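Side-chain contacts in protein-S-isoprenylcysteine O-methyltransferase (Tribolium castaneum, PDB 5V7P), which catalyses the S-adenosyl-L-methionine-dependent methylation of isoprenylated C-terminal cysteine residues of proteins, as an integral membrane enzyme of the endoplasmic reticulum: residues N48-L53 against F60-A65; Q90-Y95 against V140-E145; A100-S105 against F216-G221. All blocks are in the same frame, centred on the assembly; numbering follows the deposited sequence.

Contact 1 of 3, residues N48-L53 against F60-A65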
loop_
_atom_site.group_PDB
_atom_site.type_symbol
_atom_site.label_atom_id
_atom_site.label_comp_id
_atom_site.label_asym_id
_atom_site.label_seq_id
_atom_site.Cartn_x
_atom_site.Cartn_y
_atom_site.Cartn_z
ATOM N N ASN A 48 13.572 15.043 -20.741
ATOM C CA ASN A 48 13.147 14.731 -22.100
ATOM C C ASN A 48 12.039 13.685 -22.110
ATOM O O ASN A 48 11.091 13.793 -22.897
ATOM C CB ASN A 48 14.341 14.258 -22.926
ATOM C CG ASN A 48 15.283 15.390 -23.283
ATOM O OD1 ASN A 48 16.242 15.666 -22.563
ATOM N ND2 ASN A 48 15.010 16.057 -24.398
ATOM N N VAL A 49 12.132 12.669 -21.248
ATOM C CA VAL A 49 11.086 11.654 -21.216
ATOM C C VAL A 49 9.800 12.242 -20.651
ATOM O O VAL A 49 8.700 11.882 -21.087
ATOM C CB VAL A 49 11.539 10.413 -20.419
ATOM C CG1 VAL A 49 12.853 9.870 -20.969
ATOM C CG2 VAL A 49 11.672 10.719 -18.934
ATOM N N TYR A 50 9.910 13.161 -19.690
ATOM C CA TYR A 50 8.718 13.785 -19.126
ATOM C C TYR A 50 7.926 14.529 -20.194
ATOM O O TYR A 50 6.691 14.468 -20.217
ATOM C CB TYR A 50 9.107 14.734 -17.992
ATOM C CG TYR A 50 7.932 15.463 -17.373
ATOM C CD1 TYR A 50 7.492 16.677 -17.887
ATOM C CD2 TYR A 50 7.264 14.939 -16.273
ATOM C CE1 TYR A 50 6.419 17.346 -17.325
ATOM C CE2 TYR A 50 6.188 15.603 -15.704
ATOM C CZ TYR A 50 5.771 16.804 -16.234
ATOM O OH TYR A 50 4.701 17.468 -15.672
ATOM N N PHE A 51 8.616 15.237 -21.090
ATOM C CA PHE A 51 7.937 16.055 -22.086
ATOM C C PHE A 51 7.538 15.272 -23.329
ATOM O O PHE A 51 6.530 15.607 -23.961
ATOM C CB PHE A 51 8.817 17.244 -22.482
ATOM C CG PHE A 51 8.739 18.393 -21.516
ATOM C CD1 PHE A 51 7.622 19.214 -21.489
ATOM C CD2 PHE A 51 9.772 18.647 -20.630
ATOM C CE1 PHE A 51 7.539 20.268 -20.600
ATOM C CE2 PHE A 51 9.693 19.703 -19.738
ATOM C CZ PHE A 51 8.574 20.513 -19.724
ATOM N N PHE A 52 8.294 14.236 -23.697
ATOM C CA PHE A 52 7.858 13.372 -24.790
ATOM C C PHE A 52 6.611 12.587 -24.399
ATOM O O PHE A 52 5.733 12.349 -25.237
ATOM C CB PHE A 52 8.983 12.421 -25.198
ATOM C CG PHE A 52 9.900 12.981 -26.250
ATOM C CD1 PHE A 52 9.478 13.092 -27.566
ATOM C CD2 PHE A 52 11.186 13.386 -25.929
ATOM C CE1 PHE A 52 10.317 13.602 -28.539
ATOM C CE2 PHE A 52 12.030 13.897 -26.900
ATOM C CZ PHE A 52 11.595 14.004 -28.205
ATOM N N LEU A 53 6.513 12.178 -23.131
ATOM C CA LEU A 53 5.338 11.437 -22.686
ATOM C C LEU A 53 4.122 12.346 -22.576
ATOM O O LEU A 53 3.018 11.965 -22.982
ATOM C CB LEU A 53 5.621 10.755 -21.348
ATOM C CG LEU A 53 6.603 9.578 -21.354
ATOM C CD1 LEU A 53 6.784 9.041 -19.942
ATOM C CD2 LEU A 53 6.141 8.464 -22.281
ATOM N N PHE A 60 -5.012 11.267 -18.269
ATOM C CA PHE A 60 -5.152 9.978 -17.596
ATOM C C PHE A 60 -3.971 9.064 -17.902
ATOM O O PHE A 60 -3.363 8.492 -16.990
ATOM C CB PHE A 60 -6.465 9.310 -18.008
ATOM C CG PHE A 60 -6.542 7.854 -17.641
ATOM C CD1 PHE A 60 -6.884 7.466 -16.355
ATOM C CD2 PHE A 60 -6.271 6.873 -18.582
ATOM C CE1 PHE A 60 -6.953 6.126 -16.015
ATOM C CE2 PHE A 60 -6.338 5.533 -18.247
ATOM C CZ PHE A 60 -6.681 5.159 -16.962
ATOM N N ALA A 61 -3.633 8.912 -19.184
ATOM C CA ALA A 61 -2.576 7.982 -19.568
ATOM C C ALA A 61 -1.206 8.479 -19.120
ATOM O O ALA A 61 -0.350 7.680 -18.724
ATOM C CB ALA A 61 -2.593 7.760 -21.080
ATOM N N PHE A 62 -0.977 9.795 -19.180
ATOM C CA PHE A 62 0.323 10.331 -18.789
ATOM C C PHE A 62 0.595 10.080 -17.313
ATOM O O PHE A 62 1.711 9.702 -16.934
ATOM C CB PHE A 62 0.396 11.826 -19.095
ATOM C CG PHE A 62 1.636 12.487 -18.567
ATOM C CD1 PHE A 62 2.827 12.417 -19.270
ATOM C CD2 PHE A 62 1.613 13.170 -17.364
ATOM C CE1 PHE A 62 3.968 13.021 -18.786
ATOM C CE2 PHE A 62 2.753 13.775 -16.875
ATOM C CZ PHE A 62 3.931 13.700 -17.588
ATOM N N ALA A 63 -0.414 10.283 -16.463
ATOM C CA ALA A 63 -0.247 10.017 -15.040
ATOM C C ALA A 63 0.253 8.597 -14.804
ATOM O O ALA A 63 1.079 8.357 -13.916
ATOM C CB ALA A 63 -1.569 10.254 -14.308
ATOM N N ILE A 64 -0.234 7.643 -15.597
ATOM C CA ILE A 64 0.243 6.268 -15.492
ATOM C C ILE A 64 1.619 6.129 -16.130
ATOM O O ILE A 64 2.517 5.493 -15.566
ATOM C CB ILE A 64 -0.777 5.306 -16.133
ATOM C CG1 ILE A 64 -2.063 5.273 -15.301
ATOM C CG2 ILE A 64 -0.192 3.895 -16.275
ATOM C CD1 ILE A 64 -3.203 4.506 -15.946
ATOM N N ALA A 65 1.808 6.723 -17.309
ATOM C CA ALA A 65 3.046 6.522 -18.051
ATOM C C ALA A 65 4.243 7.110 -17.315
ATOM O O ALA A 65 5.309 6.484 -17.261
ATOM C CB ALA A 65 2.921 7.134 -19.446
#
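Phe-62 reaches across from helix 59-84 to meet Tyr-50 and Leu-53 near the C-terminal end of helix 35-56, the two helices forming an antiparallel transmembrane hairpin. The local axes stand 10.5 Å apart, a separation spanned largely by the phenylalanine. With CG anti to the backbone N (chi1 173°), its ring is carried out over the gap between the helices. There it makes a T-shaped pair with Tyr-50: the Phe-62 edge points at the tyrosine face, the planes are at 88° and the centroids lie 5.2 Å apart. The adjacent rim, CD1 and CE1, runs along Leu-53, whose CB is 3.8 Å from Phe-62 CE1. Leu-53 also sends its CD1 branch toward Ala-65, one helical turn further on, and comes to 4.3 Å from the alanine CB. Lys-54 adds a cation-pi contact to Phe-62, and Tyr-57 in the connecting turn packs against it as well. Replacing Phe-62 by an alanine would probably open a gap between the helices and deprive the Tyr-50 face of its edge-on partner. At the Phe-62 ring edge, near its plane, the backbone O of Tyr-50 lies 3.4 Å from Phe-62 CE1, while Phe-62 CZ sits 3.5 Å from Tyr-50 CE2.

Contact 2 of 3, residues Q90-Y95 against V140-E145. With MPG ([(Z)-octadec-9-enyl] (2R)-2,3-bis(oxidanyl)propanoate), chain S; MPG ([(Z)-octadec-9-enyl] (2R)-2,3-bis(oxidanyl)propanoate), chain B; D10 (decane), chain J; D10 (decane), chain I.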
loop_
_atom_site.group_PDB
_atom_site.type_symbol
_atom_site.label_atom_id
_atom_site.label_comp_id
_atom_site.label_asym_id
_atom_site.label_seq_id
_atom_site.Cartn_x
_atom_site.Cartn_y
_atom_site.Cartn_z
ATOM N N GLN A 90 27.246 -0.012 -2.847
ATOM C CA GLN A 90 26.555 -0.883 -3.795
ATOM C C GLN A 90 25.255 -1.442 -3.232
ATOM O O GLN A 90 24.310 -1.696 -3.986
ATOM C CB GLN A 90 27.479 -2.027 -4.213
ATOM C CG GLN A 90 28.651 -1.579 -5.066
ATOM C CD GLN A 90 29.613 -2.705 -5.372
ATOM O OE1 GLN A 90 29.946 -3.508 -4.501
ATOM N NE2 GLN A 90 30.064 -2.773 -6.619
ATOM N N ILE A 91 25.189 -1.638 -1.914
ATOM C CA ILE A 91 23.983 -2.178 -1.294
ATOM C C ILE A 91 22.767 -1.337 -1.658
ATOM O O ILE A 91 21.694 -1.868 -1.972
ATOM C CB ILE A 91 24.174 -2.259 0.233
ATOM C CG1 ILE A 91 25.341 -3.186 0.586
ATOM C CG2 ILE A 91 22.911 -2.727 0.909
ATOM C CD1 ILE A 91 25.248 -4.574 -0.006
ATOM N N PHE A 92 22.909 -0.012 -1.613
ATOM C CA PHE A 92 21.761 0.856 -1.833
ATOM C C PHE A 92 21.192 0.688 -3.235
ATOM O O PHE A 92 19.985 0.858 -3.437
ATOM C CB PHE A 92 22.158 2.310 -1.586
ATOM C CG PHE A 92 20.995 3.213 -1.305
ATOM C CD1 PHE A 92 20.448 3.282 -0.036
ATOM C CD2 PHE A 92 20.445 3.992 -2.310
ATOM C CE1 PHE A 92 19.376 4.110 0.228
ATOM C CE2 PHE A 92 19.373 4.823 -2.053
ATOM C CZ PHE A 92 18.838 4.883 -0.782
ATOM N N GLY A 93 22.037 0.345 -4.209
ATOM C CA GLY A 93 21.547 0.146 -5.564
ATOM C C GLY A 93 20.560 -1.000 -5.667
ATOM O O GLY A 93 19.515 -0.876 -6.311
ATOM N N GLY A 94 20.877 -2.134 -5.040
ATOM C CA GLY A 94 19.956 -3.258 -5.061
ATOM C C GLY A 94 18.651 -2.947 -4.357
ATOM O O GLY A 94 17.584 -3.413 -4.767
ATOM N N TYR A 95 18.716 -2.152 -3.288
ATOM C CA TYR A 95 17.503 -1.736 -2.593
ATOM C C TYR A 95 16.616 -0.891 -3.500
ATOM O O TYR A 95 15.400 -1.103 -3.572
ATOM C CB TYR A 95 17.878 -0.968 -1.325
ATOM C CG TYR A 95 16.796 -0.044 -0.816
ATOM C CD1 TYR A 95 15.783 -0.517 0.005
ATOM C CD2 TYR A 95 16.793 1.306 -1.149
ATOM C CE1 TYR A 95 14.794 0.325 0.474
ATOM C CE2 TYR A 95 15.805 2.156 -0.684
ATOM C CZ TYR A 95 14.808 1.660 0.128
ATOM O OH TYR A 95 13.821 2.495 0.599
ATOM N N VAL A 140 18.595 7.803 5.468
ATOM C CA VAL A 140 19.566 8.555 6.252
ATOM C C VAL A 140 20.374 7.614 7.136
ATOM O O VAL A 140 21.587 7.790 7.304
ATOM C CB VAL A 140 18.870 9.659 7.074
ATOM C CG1 VAL A 140 17.986 10.519 6.177
ATOM C CG2 VAL A 140 18.064 9.070 8.219
ATOM N N GLU A 141 19.726 6.596 7.706
ATOM C CA GLU A 141 20.464 5.619 8.499
ATOM C C GLU A 141 21.558 4.971 7.664
ATOM O O GLU A 141 22.715 4.887 8.091
ATOM C CB GLU A 141 19.528 4.548 9.061
ATOM C CG GLU A 141 20.273 3.499 9.886
ATOM C CD GLU A 141 19.397 2.376 10.392
ATOM O OE1 GLU A 141 18.163 2.454 10.231
ATOM O OE2 GLU A 141 19.951 1.408 10.950
ATOM N N PHE A 142 21.207 4.503 6.464
ATOM C CA PHE A 142 22.192 3.849 5.612
ATOM C C PHE A 142 23.398 4.750 5.382
ATOM O O PHE A 142 24.541 4.354 5.638
ATOM C CB PHE A 142 21.558 3.452 4.279
ATOM C CG PHE A 142 22.524 2.807 3.321
ATOM C CD1 PHE A 142 22.746 1.440 3.356
ATOM C CD2 PHE A 142 23.217 3.569 2.394
ATOM C CE1 PHE A 142 23.638 0.844 2.483
ATOM C CE2 PHE A 142 24.109 2.979 1.519
ATOM C CZ PHE A 142 24.320 1.615 1.563
ATOM N N PHE A 143 23.162 5.979 4.919
ATOM C CA PHE A 143 24.264 6.844 4.516
ATOM C C PHE A 143 25.025 7.413 5.708
ATOM O O PHE A 143 26.234 7.641 5.608
ATOM C CB PHE A 143 23.745 7.969 3.622
ATOM C CG PHE A 143 23.375 7.505 2.245
ATOM C CD1 PHE A 143 24.359 7.194 1.322
ATOM C CD2 PHE A 143 22.048 7.354 1.880
ATOM C CE1 PHE A 143 24.027 6.753 0.058
ATOM C CE2 PHE A 143 21.709 6.915 0.618
ATOM C CZ PHE A 143 22.701 6.612 -0.296
ATOM N N ILE A 144 24.352 7.647 6.836
ATOM C CA ILE A 144 25.073 8.000 8.056
ATOM C C ILE A 144 25.901 6.814 8.532
ATOM O O ILE A 144 27.075 6.959 8.894
ATOM C CB ILE A 144 24.093 8.485 9.143
ATOM C CG1 ILE A 144 23.517 9.849 8.752
ATOM C CG2 ILE A 144 24.788 8.569 10.509
ATOM C CD1 ILE A 144 22.501 10.418 9.738
ATOM N N GLU A 145 25.305 5.619 8.531
ATOM C CA GLU A 145 26.029 4.429 8.966
ATOM C C GLU A 145 27.127 4.056 7.979
ATOM O O GLU A 145 28.190 3.571 8.383
ATOM C CB GLU A 145 25.064 3.261 9.150
ATOM C CG GLU A 145 24.215 3.353 10.406
ATOM C CD GLU A 145 23.190 2.243 10.496
ATOM O OE1 GLU A 145 22.998 1.527 9.491
ATOM O OE2 GLU A 145 22.574 2.086 11.570
HETATM C C2 MPG S . 26.551 -7.632 -8.799
HETATM C C3 MPG S . 25.196 -6.938 -8.920
HETATM C C4 MPG S . 24.396 -7.542 -10.073
HETATM C C5 MPG S . 23.668 -8.794 -9.593
HETATM C C6 MPG S . 22.413 -8.394 -8.817
HETATM C C7 MPG S . 21.642 -9.635 -8.359
HETATM C C8 MPG S . 22.463 -10.508 -7.411
HETATM C C9 MPG S . 22.898 -9.689 -6.196
HETATM C C10 MPG S . 23.757 -10.151 -5.312
HETATM C C11 MPG S . 24.395 -11.534 -5.419
HETATM C C12 MPG S . 25.797 -11.400 -6.008
HETATM C C13 MPG S . 26.251 -12.754 -6.552
HETATM C C14 MPG S . 26.152 -13.808 -5.449
HETATM O O1 MPG S . 26.466 -6.941 -6.508
HETATM C C1 MPG S . 27.321 -7.052 -7.612
HETATM C CXD MPG S . 26.099 -5.750 -4.300
HETATM O O2 MPG S . 26.859 -5.038 -3.362
HETATM C C21 MPG S . 25.408 -6.930 -3.618
HETATM O O3 MPG S . 26.156 -7.332 -2.503
HETATM O O4 MPG S . 28.182 -6.072 -5.356
HETATM C CX3 MPG S . 27.012 -6.258 -5.416
HETATM C C2 MPG B . 8.050 1.526 6.131
HETATM C C3 MPG B . 7.920 0.059 6.521
HETATM C C4 MPG B . 6.495 -0.447 6.317
HETATM C C5 MPG B . 6.482 -1.953 6.449
HETATM C C6 MPG B . 5.044 -2.441 6.404
HETATM C C7 MPG B . 4.373 -2.182 5.058
HETATM C C8 MPG B . 2.926 -1.823 5.347
HETATM C C9 MPG B . 2.116 -1.958 4.061
HETATM C C10 MPG B . 1.576 -0.940 3.433
HETATM C C11 MPG B . 1.690 0.507 3.916
HETATM C C12 MPG B . 1.649 1.440 2.716
HETATM C C13 MPG B . 0.259 1.445 2.089
HETATM C C14 MPG B . 0.390 1.936 0.655
HETATM C C15 MPG B . -0.993 2.199 0.063
HETATM C C16 MPG B . -1.053 3.600 -0.542
HETATM O O1 MPG B . 8.983 1.553 3.949
HETATM C C1 MPG B . 7.792 1.749 4.642
HETATM C CXD MPG B . 10.093 0.377 2.031
HETATM O O2 MPG B . 10.766 -0.848 2.036
HETATM C C21 MPG B . 11.115 1.511 2.209
HETATM O O3 MPG B . 12.363 0.982 2.555
HETATM O O4 MPG B . 8.381 -0.539 3.363
HETATM C CX3 MPG B . 9.075 0.402 3.164
HETATM C C1 D10 J . 17.902 8.172 -2.646
HETATM C C2 D10 J . 16.559 8.050 -3.363
HETATM C C3 D10 J . 16.048 6.612 -3.286
HETATM C C4 D10 J . 14.689 6.535 -3.979
HETATM C C5 D10 J . 14.134 5.115 -3.893
HETATM C C6 D10 J . 12.729 5.098 -4.495
HETATM C C7 D10 J . 12.181 3.674 -4.493
HETATM C C8 D10 J . 10.670 3.707 -4.726
HETATM C C9 D10 J . 10.381 4.194 -6.143
HETATM C C3 D10 I . 15.738 12.874 0.031
HETATM C C4 D10 I . 16.677 12.819 1.234
HETATM C C5 D10 I . 17.697 11.696 1.046
HETATM C C6 D10 I . 18.634 11.652 2.252
HETATM C C7 D10 I . 19.663 10.539 2.062
HETATM C C8 D10 I . 20.723 10.636 3.155
#
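Phe-92 packs against both Phe-142 and Phe-143, and these three buried rings make up the dense part of the contact. Phe-143 turns its edge to one face of Phe-92, the planes inclined at 52°, and its CE2 comes to 3.7 Å from Phe-92 CE1. The neighbouring Phe-142 meets the same ring obliquely, with centroids 5.3 Å apart; here Phe-92 CD1 stands over the Phe-142 face, 3.7 Å from Phe-142 CD2. Phe-142 has CG anti to its own N (chi1 178°), which carries the ring far enough across for CZ and CE2 to lie beside the CB of Phe-92. This aromatic cluster joins the antiparallel transmembrane helices 90-113 and 129-148, and Trp-139 extends it with a further edge-to-face contact to Phe-92. Toward Ile-91 the packing thins: its CB touches Phe-142 CE1 at 3.9 Å, but CD1 leads away to the head group of a bound lipid (MPG, chain S). Hydrocarbon takes over on the flank beyond the phenylalanines. One decane (chain J) places C1 3.7 Å from Phe-92 CE2, and a second (chain I) brings C8 to 3.8 Å from Phe-143 CD2.

Contact 3 of 3, residues A100-S105 against F216-G221. With MPG ([(Z)-octadec-9-enyl] (2R)-2,3-bis(oxidanyl)propanoate), chain B; MPG ([(Z)-octadec-9-enyl] (2R)-2,3-bis(oxidanyl)propanoate), chain V; D10 (decane), chain G.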
loop_
_atom_site.group_PDB
_atom_site.type_symbol
_atom_site.label_atom_id
_atom_site.label_comp_id
_atom_site.label_asym_id
_atom_site.label_seq_id
_atom_site.Cartn_x
_atom_site.Cartn_y
_atom_site.Cartn_z
ATOM N N ALA A 100 11.662 -0.374 -6.895
ATOM C CA ALA A 100 11.030 -0.017 -8.160
ATOM C C ALA A 100 10.238 -1.186 -8.729
ATOM O O ALA A 100 9.120 -1.006 -9.225
ATOM C CB ALA A 100 12.088 0.452 -9.158
ATOM N N LEU A 101 10.802 -2.395 -8.670
ATOM C CA LEU A 101 10.096 -3.558 -9.199
ATOM C C LEU A 101 8.836 -3.852 -8.396
ATOM O O LEU A 101 7.808 -4.235 -8.965
ATOM C CB LEU A 101 11.020 -4.777 -9.215
ATOM C CG LEU A 101 12.039 -4.863 -10.356
ATOM C CD1 LEU A 101 12.891 -6.118 -10.211
ATOM C CD2 LEU A 101 11.358 -4.849 -11.723
ATOM N N PHE A 102 8.893 -3.678 -7.075
ATOM C CA PHE A 102 7.714 -3.921 -6.254
ATOM C C PHE A 102 6.550 -3.046 -6.698
ATOM O O PHE A 102 5.452 -3.542 -6.974
ATOM C CB PHE A 102 8.027 -3.668 -4.781
ATOM C CG PHE A 102 6.818 -3.738 -3.892
ATOM C CD1 PHE A 102 6.411 -4.946 -3.353
ATOM C CD2 PHE A 102 6.079 -2.599 -3.612
ATOM C CE1 PHE A 102 5.296 -5.017 -2.544
ATOM C CE2 PHE A 102 4.960 -2.665 -2.802
ATOM C CZ PHE A 102 4.568 -3.875 -2.268
ATOM N N HIS A 103 6.776 -1.734 -6.777
ATOM C CA HIS A 103 5.680 -0.811 -7.046
ATOM C C HIS A 103 5.146 -0.973 -8.464
ATOM O O HIS A 103 3.935 -0.871 -8.688
ATOM C CB HIS A 103 6.135 0.626 -6.795
ATOM C CG HIS A 103 6.343 0.945 -5.345
ATOM N ND1 HIS A 103 5.297 1.103 -4.462
ATOM C CD2 HIS A 103 7.475 1.126 -4.624
ATOM C CE1 HIS A 103 5.776 1.370 -3.260
ATOM N NE2 HIS A 103 7.095 1.390 -3.331
ATOM N N TYR A 104 6.022 -1.232 -9.437
ATOM C CA TYR A 104 5.545 -1.394 -10.806
ATOM C C TYR A 104 4.809 -2.715 -10.980
ATOM O O TYR A 104 3.681 -2.747 -11.486
ATOM C CB TYR A 104 6.694 -1.311 -11.809
ATOM C CG TYR A 104 6.205 -1.675 -13.189
ATOM C CD1 TYR A 104 5.324 -0.844 -13.866
ATOM C CD2 TYR A 104 6.579 -2.866 -13.791
ATOM C CE1 TYR A 104 4.850 -1.176 -15.112
ATOM C CE2 TYR A 104 6.110 -3.205 -15.043
ATOM C CZ TYR A 104 5.245 -2.354 -15.697
ATOM O OH TYR A 104 4.765 -2.680 -16.939
ATOM N N SER A 105 5.444 -3.824 -10.589
ATOM C CA SER A 105 4.794 -5.123 -10.708
ATOM C C SER A 105 3.465 -5.149 -9.966
ATOM O O SER A 105 2.553 -5.891 -10.348
ATOM C CB SER A 105 5.720 -6.221 -10.182
ATOM O OG SER A 105 6.058 -5.992 -8.825
ATOM N N PHE A 216 4.676 -8.479 4.219
ATOM C CA PHE A 216 5.285 -8.371 5.541
ATOM C C PHE A 216 6.775 -8.683 5.492
ATOM O O PHE A 216 7.606 -7.885 5.944
ATOM C CB PHE A 216 4.562 -9.311 6.511
ATOM C CG PHE A 216 5.156 -9.344 7.894
ATOM C CD1 PHE A 216 5.072 -8.241 8.726
ATOM C CD2 PHE A 216 5.778 -10.486 8.369
ATOM C CE1 PHE A 216 5.610 -8.268 9.999
ATOM C CE2 PHE A 216 6.318 -10.519 9.643
ATOM C CZ PHE A 216 6.232 -9.409 10.459
ATOM N N TYR A 217 7.136 -9.844 4.945
ATOM C CA TYR A 217 8.541 -10.233 4.918
ATOM C C TYR A 217 9.332 -9.428 3.897
ATOM O O TYR A 217 10.504 -9.115 4.135
ATOM C CB TYR A 217 8.666 -11.728 4.639
ATOM C CG TYR A 217 8.307 -12.564 5.842
ATOM C CD1 TYR A 217 9.117 -12.566 6.970
ATOM C CD2 TYR A 217 7.157 -13.336 5.860
ATOM C CE1 TYR A 217 8.794 -13.316 8.079
ATOM C CE2 TYR A 217 6.826 -14.093 6.967
ATOM C CZ TYR A 217 7.649 -14.078 8.073
ATOM O OH TYR A 217 7.332 -14.826 9.182
ATOM N N TRP A 218 8.717 -9.079 2.767
ATOM C CA TRP A 218 9.388 -8.220 1.799
ATOM C C TRP A 218 9.832 -6.918 2.450
ATOM O O TRP A 218 10.978 -6.485 2.282
ATOM C CB TRP A 218 8.463 -7.942 0.615
ATOM C CG TRP A 218 9.041 -6.983 -0.383
ATOM C CD1 TRP A 218 9.813 -7.291 -1.461
ATOM C CD2 TRP A 218 8.888 -5.556 -0.394
ATOM N NE1 TRP A 218 10.152 -6.149 -2.145
ATOM C CE2 TRP A 218 9.597 -5.070 -1.510
ATOM C CE3 TRP A 218 8.218 -4.644 0.428
ATOM C CZ2 TRP A 218 9.656 -3.715 -1.825
ATOM C CZ3 TRP A 218 8.278 -3.298 0.113
ATOM C CH2 TRP A 218 8.993 -2.847 -1.003
ATOM N N SER A 219 8.938 -6.283 3.210
ATOM C CA SER A 219 9.273 -4.997 3.810
ATOM C C SER A 219 10.441 -5.129 4.779
ATOM O O SER A 219 11.345 -4.285 4.793
ATOM C CB SER A 219 8.056 -4.414 4.523
ATOM O OG SER A 219 7.648 -5.227 5.615
ATOM N N ILE A 220 10.430 -6.170 5.613
ATOM C CA ILE A 220 11.583 -6.449 6.465
ATOM C C ILE A 220 12.811 -6.718 5.609
ATOM O O ILE A 220 13.923 -6.280 5.930
ATOM C CB ILE A 220 11.279 -7.631 7.404
ATOM C CG1 ILE A 220 10.081 -7.311 8.300
ATOM C CG2 ILE A 220 12.500 -7.966 8.260
ATOM C CD1 ILE A 220 9.547 -8.504 9.069
ATOM N N GLY A 221 12.627 -7.442 4.504
ATOM C CA GLY A 221 13.749 -7.769 3.642
ATOM C C GLY A 221 14.474 -6.541 3.124
ATOM O O GLY A 221 15.705 -6.519 3.058
HETATM C C2 MPG B . 8.050 1.526 6.131
HETATM C C3 MPG B . 7.920 0.059 6.521
HETATM C C4 MPG B . 6.495 -0.447 6.317
HETATM C C5 MPG B . 6.482 -1.953 6.449
HETATM C C6 MPG B . 5.044 -2.441 6.404
HETATM C C7 MPG B . 4.373 -2.182 5.058
HETATM C C8 MPG B . 2.926 -1.823 5.347
HETATM C C9 MPG B . 2.116 -1.958 4.061
HETATM C C10 MPG B . 1.576 -0.940 3.433
HETATM C C11 MPG B . 1.690 0.507 3.916
HETATM C C12 MPG B . 1.649 1.440 2.716
HETATM C C13 MPG B . 0.259 1.445 2.089
HETATM C C14 MPG B . 0.390 1.936 0.655
HETATM C C15 MPG B . -0.993 2.199 0.063
HETATM C C16 MPG B . -1.053 3.600 -0.542
HETATM O O1 MPG B . 8.983 1.553 3.949
HETATM C C1 MPG B . 7.792 1.749 4.642
HETATM C CXD MPG B . 10.093 0.377 2.031
HETATM O O2 MPG B . 10.766 -0.848 2.036
HETATM C C21 MPG B . 11.115 1.511 2.209
HETATM O O3 MPG B . 12.363 0.982 2.555
HETATM O O4 MPG B . 8.381 -0.539 3.363
HETATM C CX3 MPG B . 9.075 0.402 3.164
HETATM C C2 MPG V . 4.070 -8.147 18.657
HETATM C C3 MPG V . 5.276 -8.980 18.235
HETATM C C4 MPG V . 5.336 -9.069 16.712
HETATM C C5 MPG V . 6.659 -9.717 16.311
HETATM C C6 MPG V . 6.604 -10.145 14.848
HETATM C C7 MPG V . 7.848 -10.970 14.517
HETATM C C8 MPG V . 7.774 -11.452 13.072
HETATM C C9 MPG V . 8.788 -12.579 12.870
HETATM C C10 MPG V . 9.848 -12.500 12.087
HETATM C C11 MPG V . 10.202 -11.260 11.264
HETATM C C12 MPG V . 11.720 -11.178 11.107
HETATM O O1 MPG V . 2.328 -8.297 20.276
HETATM C C1 MPG V . 3.715 -8.408 20.122
HETATM C CXD MPG V . 0.406 -8.727 21.871
HETATM O O2 MPG V . -0.041 -7.997 22.979
HETATM C C21 MPG V . 0.272 -10.221 22.155
HETATM O O3 MPG V . 1.099 -10.939 21.280
HETATM O O4 MPG V . 2.626 -8.246 22.497
HETATM C CX3 MPG V . 1.873 -8.402 21.595
HETATM C C1 D10 G . -3.290 -17.661 12.873
HETATM C C2 D10 G . -1.813 -17.870 13.185
HETATM C C3 D10 G . -1.028 -17.910 11.877
HETATM C C4 D10 G . 0.461 -17.732 12.165
HETATM C C5 D10 G . 1.261 -18.452 11.083
HETATM C C6 D10 G . 2.732 -18.057 11.178
HETATM C C7 D10 G . 3.593 -19.180 10.604
HETATM C C8 D10 G . 4.851 -18.592 9.968
HETATM C C9 D10 G . 4.596 -18.338 8.486
HETATM C C10 D10 G . 5.424 -17.142 8.023
#
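Phe-102 lays its ring over one face of the Trp-218 indole, and the overlap begins at the root of the side chain. Its CB is already 3.4 Å from Trp-218 CZ2, the shortest approach between the segments. CG follows at 3.5 Å from the same CZ2, with Trp-218 CH2 close by. At the next step the ring divides: Phe-102 CD1 passes over the middle of the indole, 3.7 Å from Trp-218 CE2, whereas Phe-102 CD2 lies toward the outer rim, 3.9 Å from Trp-218 CH2. Phe-102 CE1, 4.2 Å from Trp-218 CE3, is the last atom near the indole; its CE2 and CZ at the tip lie farther off. The two six-membered rings thus form a face-to-face stack, with centroids 4.0 Å apart and planes inclined by 20°. Both side chains extend with CG anti to the backbone N (chi1 173° for Phe-102 and 176° for Trp-218), reaching toward each other from opposite helices. In this all-helical membrane methyltransferase, the stack bridges helices 90-113 and 210-225 near the centre of the chain; the side chain of Ser-211, which binds S-adenosyl-L-methionine, is about 9 Å from that of Phe-102. Helix 156-180 borders the pair, with Lys-174 in a cation-pi contact with Phe-102 and Cys-166 against Trp-218. Beside the stacked rings runs a bound lipid (MPG, chain B), whose C5 comes to 3.5 Å from Ser-219 CB.

From the N terminus, contact 1 comes first and closes a short hairpin, with six residues separating its segments on helices 35-56 and 59-84. It is complete before helix 90-113 begins, so it stands in series with the other two. Helix 90-113 then supplies the first segments of both contact 2 and contact 3. The chain returns to it through helix 129-148 to close contact 2, and through helix 210-225 to close contact 3; their segments alternate, so the two loops cross. Their centres are about 16 Å apart, and one lipid, MPG of chain B, touches both. Helix 90-113 thereby ties helix 129-148 to helix 210-225, in the methyltransferase family region; contact 1 pairs two earlier helices.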